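Local coordinates for protein peroxiredoxin 6 (Arenicola marina, PDB 2V2G) that probably reduces hydrogen peroxide and organic hydroperoxides to water and alcohols, acting as a thiol-specific peroxidase of the Prx6 subfamily, at residues E7-F12 and A129-G134; F35-D40 and T47-V52. The protein carries 1 engineered substitution. All coordinates share one frame; numbering follows the deposited sequence.

Contact 1. Residues E7-F12 and A129-G134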
loop_
_atom_site.group_PDB
_atom_site.type_symbol
_atom_site.label_atom_id
_atom_site.label_comp_id
_atom_site.label_asym_id
_atom_site.label_seq_id
_atom_site.Cartn_x
_atom_site.Cartn_y
_atom_site.Cartn_z
ATOM N N GLU A 7 0.128 3.758 -15.800
ATOM C CA GLU A 7 1.142 4.498 -16.578
ATOM C C GLU A 7 2.292 3.563 -16.914
ATOM O O GLU A 7 2.645 2.696 -16.094
ATOM C CB GLU A 7 1.729 5.649 -15.768
ATOM C CG GLU A 7 0.911 6.877 -15.643
ATOM C CD GLU A 7 1.766 8.036 -14.977
ATOM O OE1 GLU A 7 2.958 8.244 -15.411
ATOM O OE2 GLU A 7 1.203 8.729 -14.126
ATOM N N VAL A 8 2.901 3.778 -18.090
ATOM C CA VAL A 8 4.176 3.108 -18.404
ATOM C C VAL A 8 5.278 3.616 -17.463
ATOM O O VAL A 8 5.498 4.842 -17.317
ATOM C CB VAL A 8 4.554 3.262 -19.892
ATOM C CG1 VAL A 8 5.936 2.621 -20.155
ATOM C CG2 VAL A 8 3.465 2.561 -20.722
ATOM N N PHE A 9 5.913 2.674 -16.756
ATOM C CA PHE A 9 6.959 3.023 -15.832
ATOM C C PHE A 9 8.112 3.670 -16.592
ATOM O O PHE A 9 8.441 3.262 -17.703
ATOM C CB PHE A 9 7.422 1.795 -15.042
ATOM C CG PHE A 9 7.818 2.150 -13.616
ATOM C CD1 PHE A 9 6.859 2.328 -12.650
ATOM C CD2 PHE A 9 9.162 2.294 -13.285
ATOM C CE1 PHE A 9 7.211 2.707 -11.366
ATOM C CE2 PHE A 9 9.532 2.638 -11.980
ATOM C CZ PHE A 9 8.572 2.838 -11.041
ATOM N N PRO A 10 8.717 4.726 -16.068
ATOM C CA PRO A 10 9.870 5.313 -16.792
ATOM C C PRO A 10 10.983 4.299 -17.128
ATOM O O PRO A 10 11.388 3.451 -16.291
ATOM C CB PRO A 10 10.369 6.439 -15.850
ATOM C CG PRO A 10 9.637 6.252 -14.614
ATOM C CD PRO A 10 8.408 5.444 -14.814
ATOM N N ASN A 11 11.472 4.417 -18.374
ATOM C CA ASN A 11 12.569 3.578 -18.875
ATOM C C ASN A 11 13.890 4.264 -18.527
ATOM O O ASN A 11 14.676 4.764 -19.363
ATOM C CB ASN A 11 12.433 3.336 -20.360
ATOM C CG ASN A 11 13.351 2.258 -20.842
ATOM O OD1 ASN A 11 13.979 1.531 -20.048
ATOM N ND2 ASN A 11 13.420 2.129 -22.144
ATOM N N PHE A 12 14.117 4.281 -17.217
ATOM C CA PHE A 12 15.218 5.048 -16.665
ATOM C C PHE A 12 16.560 4.342 -16.820
ATOM O O PHE A 12 16.600 3.095 -16.926
ATOM C CB PHE A 12 14.950 5.447 -15.200
ATOM C CG PHE A 12 14.833 4.300 -14.247
ATOM C CD1 PHE A 12 15.956 3.693 -13.728
ATOM C CD2 PHE A 12 13.586 3.816 -13.858
ATOM C CE1 PHE A 12 15.869 2.645 -12.823
ATOM C CE2 PHE A 12 13.487 2.740 -12.958
ATOM C CZ PHE A 12 14.626 2.151 -12.439
ATOM N N ALA A 129 8.846 3.032 -0.586
ATOM C CA ALA A 129 7.868 2.880 -1.666
ATOM C C ALA A 129 7.946 1.470 -2.257
ATOM O O ALA A 129 9.002 0.877 -2.257
ATOM C CB ALA A 129 8.116 3.970 -2.772
ATOM N N VAL A 130 6.856 1.000 -2.823
ATOM C CA VAL A 130 6.852 -0.263 -3.572
ATOM C C VAL A 130 6.028 -0.050 -4.815
ATOM O O VAL A 130 4.868 0.445 -4.768
ATOM C CB VAL A 130 6.305 -1.428 -2.813
ATOM C CG1 VAL A 130 6.373 -2.751 -3.652
ATOM C CG2 VAL A 130 6.970 -1.595 -1.443
ATOM N N PHE A 131 6.606 -0.407 -5.946
ATOM C CA PHE A 131 5.944 -0.329 -7.204
ATOM C C PHE A 131 5.926 -1.739 -7.825
ATOM O O PHE A 131 6.961 -2.330 -8.000
ATOM C CB PHE A 131 6.639 0.637 -8.204
ATOM C CG PHE A 131 6.783 2.032 -7.691
ATOM C CD1 PHE A 131 5.733 2.939 -7.796
ATOM C CD2 PHE A 131 7.955 2.410 -7.008
ATOM C CE1 PHE A 131 5.858 4.234 -7.298
ATOM C CE2 PHE A 131 8.075 3.692 -6.517
ATOM C CZ PHE A 131 6.971 4.587 -6.596
ATOM N N ILE A 132 4.730 -2.221 -8.115
ATOM C CA ILE A 132 4.514 -3.508 -8.818
ATOM C C ILE A 132 4.239 -3.202 -10.277
ATOM O O ILE A 132 3.287 -2.535 -10.629
ATOM C CB ILE A 132 3.428 -4.417 -8.233
ATOM C CG1 ILE A 132 3.647 -4.521 -6.726
ATOM C CG2 ILE A 132 3.502 -5.740 -8.955
ATOM C CD1 ILE A 132 2.695 -5.469 -5.917
ATOM N N ILE A 133 5.101 -3.743 -11.146
ATOM C CA ILE A 133 5.120 -3.366 -12.572
ATOM C C ILE A 133 4.839 -4.639 -13.381
ATOM O O ILE A 133 5.424 -5.732 -13.107
ATOM C CB ILE A 133 6.514 -2.728 -13.008
ATOM C CG1 ILE A 133 6.780 -1.450 -12.128
ATOM C CG2 ILE A 133 6.544 -2.362 -14.518
ATOM C CD1 ILE A 133 8.107 -1.469 -11.435
ATOM N N GLY A 134 3.912 -4.555 -14.304
ATOM C CA GLY A 134 3.599 -5.728 -15.128
ATOM C C GLY A 134 4.585 -5.944 -16.250
ATOM O O GLY A 134 5.455 -5.097 -16.541
#
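The carbonyl oxygen of Phe9 takes a hydrogen bond from NE2 of His24, and the backbone of Phe9 is also paired with that of Lys137; these bonds tether the backbone of the residue whose ring packs on Phe131 and Ile133. The setting is the thioredoxin-like fold of a peroxiredoxin: the irregular segment 7-12, leading into strand 13-16, lies over one face of the central sheet, here represented by strand 124-133. No hydrogen bond links the two segments, so the contact is apolar, with 154 Å² buried in total. Phe131 and Ile133 lie on the same face of the strand and both CB atoms point toward Phe9, whereas Ile132 and Val130 pack against helix 153-168.

Phe9 presents its far rim to Phe131. Its CE1 comes within 3.8 Å of Phe131 CG, and its CZ sits over one face of the Phe131 ring. The planes are inclined at 59° with centroids 5.4 Å apart, an oblique pairing rather than a true stack. Phe131 CG lies beside its own backbone N (chi1 -57°), which sets Phe131 CB and CG against Phe9 CE1. Phe9 CD1 meets Ile133 CG1 at 3.8 Å. Replacing Phe9 by an alanine would remove the whole ring, and is likely to open a gap beside Phe131 and leave Ile133 CD1 without the ring face it covers.

The two faces of the Phe9 ring are covered differently: Pro10 CD lies over one, displaced toward the rim, while Ile133 CD1 makes a CH-pi contact with the other, 4.1 Å from the Phe9 centroid and only 4° off the ring normal.

Contact 2. Residues F35-D40 and T47-V52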
loop_
_atom_site.group_PDB
_atom_site.type_symbol
_atom_site.label_atom_id
_atom_site.label_comp_id
_atom_site.label_asym_id
_atom_site.label_seq_id
_atom_site.Cartn_x
_atom_site.Cartn_y
_atom_site.Cartn_z
ATOM N N PHE A 35 11.410 -1.413 -5.116
ATOM C CA PHE A 35 11.105 -0.929 -3.760
ATOM C C PHE A 35 12.237 -0.084 -3.280
ATOM O O PHE A 35 13.404 -0.357 -3.614
ATOM C CB PHE A 35 10.805 -2.073 -2.819
ATOM C CG PHE A 35 11.909 -3.030 -2.574
ATOM C CD1 PHE A 35 12.224 -3.981 -3.518
ATOM C CD2 PHE A 35 12.544 -3.042 -1.333
ATOM C CE1 PHE A 35 13.297 -4.921 -3.293
ATOM C CE2 PHE A 35 13.543 -3.981 -1.072
ATOM C CZ PHE A 35 13.900 -4.917 -2.041
ATOM N N SER A 36 11.923 1.003 -2.588
ATOM C CA SER A 36 12.935 1.911 -2.103
ATOM C C SER A 36 13.048 1.855 -0.578
ATOM O O SER A 36 12.169 1.364 0.139
ATOM C CB SER A 36 12.648 3.349 -2.528
ATOM O OG SER A 36 11.450 3.803 -1.904
ATOM N N HIS A 37 14.158 2.413 -0.090
ATOM C CA HIS A 37 14.369 2.662 1.305
ATOM C C HIS A 37 15.185 3.938 1.531
ATOM O O HIS A 37 15.881 4.411 0.634
ATOM C CB HIS A 37 15.079 1.483 1.993
ATOM C CG HIS A 37 16.489 1.286 1.520
ATOM N ND1 HIS A 37 16.792 0.612 0.355
ATOM C CD2 HIS A 37 17.675 1.665 2.056
ATOM C CE1 HIS A 37 18.108 0.634 0.172
ATOM N NE2 HIS A 37 18.669 1.292 1.172
ATOM N N PRO A 38 15.041 4.559 2.717
ATOM C CA PRO A 38 15.642 5.904 2.904
ATOM C C PRO A 38 17.159 5.991 2.868
ATOM O O PRO A 38 17.697 6.846 2.181
ATOM C CB PRO A 38 15.041 6.380 4.241
ATOM C CG PRO A 38 13.841 5.529 4.437
ATOM C CD PRO A 38 14.138 4.202 3.840
ATOM N N ARG A 39 17.849 5.068 3.548
ATOM C CA ARG A 39 19.273 5.189 3.720
ATOM C C ARG A 39 19.852 3.807 4.025
ATOM O O ARG A 39 19.285 3.067 4.787
ATOM C CB ARG A 39 19.598 6.159 4.899
ATOM C CG ARG A 39 20.947 6.753 4.829
ATOM C CD ARG A 39 20.869 7.871 3.887
ATOM N NE ARG A 39 22.149 8.462 3.561
ATOM C CZ ARG A 39 22.717 9.435 4.278
ATOM N NH1 ARG A 39 22.147 9.892 5.402
ATOM N NH2 ARG A 39 23.887 9.927 3.882
ATOM N N ASP A 40 21.004 3.518 3.434
ATOM C CA ASP A 40 21.809 2.348 3.817
ATOM C C ASP A 40 22.281 2.502 5.230
ATOM O O ASP A 40 22.360 3.623 5.745
ATOM C CB ASP A 40 23.021 2.155 2.884
ATOM C CG ASP A 40 22.628 1.889 1.452
ATOM O OD1 ASP A 40 21.402 1.908 1.121
ATOM O OD2 ASP A 40 23.591 1.718 0.644
ATOM N N THR A 47 16.302 -4.685 8.269
ATOM C CA THR A 47 15.277 -5.739 8.437
ATOM C C THR A 47 14.444 -6.005 7.170
ATOM O O THR A 47 14.057 -7.137 6.894
ATOM C CB THR A 47 14.311 -5.461 9.647
ATOM O OG1 THR A 47 13.386 -4.414 9.345
ATOM C CG2 THR A 47 15.137 -5.121 10.911
ATOM N N GLU A 48 14.118 -4.936 6.414
ATOM C CA GLU A 48 13.306 -5.065 5.209
ATOM C C GLU A 48 14.021 -5.768 4.058
ATOM O O GLU A 48 13.495 -6.776 3.506
ATOM C CB GLU A 48 12.830 -3.703 4.749
ATOM C CG GLU A 48 11.775 -3.134 5.640
ATOM C CD GLU A 48 11.272 -1.822 5.043
ATOM O OE1 GLU A 48 12.137 -1.057 4.618
ATOM O OE2 GLU A 48 10.044 -1.634 4.931
ATOM N N LEU A 49 15.213 -5.292 3.721
ATOM C CA LEU A 49 15.987 -5.964 2.651
ATOM C C LEU A 49 16.349 -7.379 3.084
ATOM O O LEU A 49 16.391 -8.290 2.265
ATOM C CB LEU A 49 17.195 -5.122 2.206
ATOM C CG LEU A 49 16.843 -4.061 1.160
ATOM C CD1 LEU A 49 15.922 -2.972 1.638
ATOM C CD2 LEU A 49 18.135 -3.443 0.588
ATOM N N GLY A 50 16.562 -7.617 4.368
ATOM C CA GLY A 50 16.826 -8.980 4.828
ATOM C C GLY A 50 15.633 -9.895 4.701
ATOM O O GLY A 50 15.737 -11.074 4.341
ATOM N N ARG A 51 14.445 -9.364 4.995
ATOM C CA ARG A 51 13.207 -10.067 4.745
ATOM C C ARG A 51 13.021 -10.439 3.281
ATOM O O ARG A 51 12.515 -11.524 2.977
ATOM C CB ARG A 51 12.008 -9.288 5.293
ATOM C CG ARG A 51 10.711 -10.018 5.182
ATOM C CD ARG A 51 10.724 -11.403 5.824
ATOM N NE ARG A 51 9.409 -12.055 5.881
ATOM C CZ ARG A 51 9.249 -13.357 5.953
ATOM N NH1 ARG A 51 10.300 -14.138 5.967
ATOM N NH2 ARG A 51 8.018 -13.858 5.983
ATOM N N VAL A 52 13.325 -9.499 2.382
ATOM C CA VAL A 52 13.224 -9.787 0.957
ATOM C C VAL A 52 14.163 -10.946 0.553
ATOM O O VAL A 52 13.723 -11.849 -0.171
ATOM C CB VAL A 52 13.405 -8.519 0.108
ATOM C CG1 VAL A 52 13.325 -8.865 -1.378
ATOM C CG2 VAL A 52 12.287 -7.520 0.456
#
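Leu49 reaches from the helix into the angle between Phe35 and His37. From its CB, a chi1 of -84° carries CG to the side of its own backbone N, anti to the carbonyl carbon, and there CG stands 4.0 Å from Phe35 CE2. The two methyls then divide the work. CD1 of Leu49 meets Phe35 CE2 at 3.7 Å, arriving at the ring edge near its plane, and is also 3.9 Å from His37 ND1. CD2 of Leu49 extends toward the imidazole, 4.1 Å from His37 CE1. Beyond this segment pair, Leu49 packs on Trp80 and Val84 of helix 74-88.

Nearly one helical turn further, the Val52 and Phe35 side chains approach each other head-on: the fork of Val52 CG1 and CG2 faces Phe35 CZ, each methyl 4.0 Å from it, with CG2 oblique to the ring. All four touching residues are buried.

The imidazole is held at its other nitrogen. His37 NE2 donates to Asp40 OD1 at 2.8 Å, meeting that oxygen nearly along its C-O bond. The angle at the hydrogen is 169°. The acceptor lies just 7° out of the ring plane, geometry that restricts rotation of the ring. Asp40 OD1 has a second partner in Ser70 OG. Nearby, the Glu48 carboxylate is bridged by Arg128 and Arg151, one to each oxygen, and Arg128 belongs to the benzoic acid pocket.

The His37 side chain comes to about 4 Å from that of Ser45, an engineered serine at the predicted peroxidatic cysteine position. This is the thioredoxin-fold peroxiredoxin site: the loop after strand 31-36 leads to helix 43-54, whose first turn carries that position.

In the fold
From the N terminus, segment 7-12 comes first and meets strand 124-133, closing contact 1 across 116 intervening residues. Within that long loop the chain runs through strand 31-36 and a short connection into helix 43-54, where contact 2 closes after six residues; contact 2 is thus nested inside contact 1, and the two do not cross. Their centres are 18 Å apart, yet the strands are neighbours in one mixed sheet: Ala129 O lies 2.9 Å from Ser36 N, a probable hydrogen bond, and Val130 packs on Phe35. Contact 1 ties the N-terminal segment to the sheet, while contact 2 ties the sheet to helix 43-54.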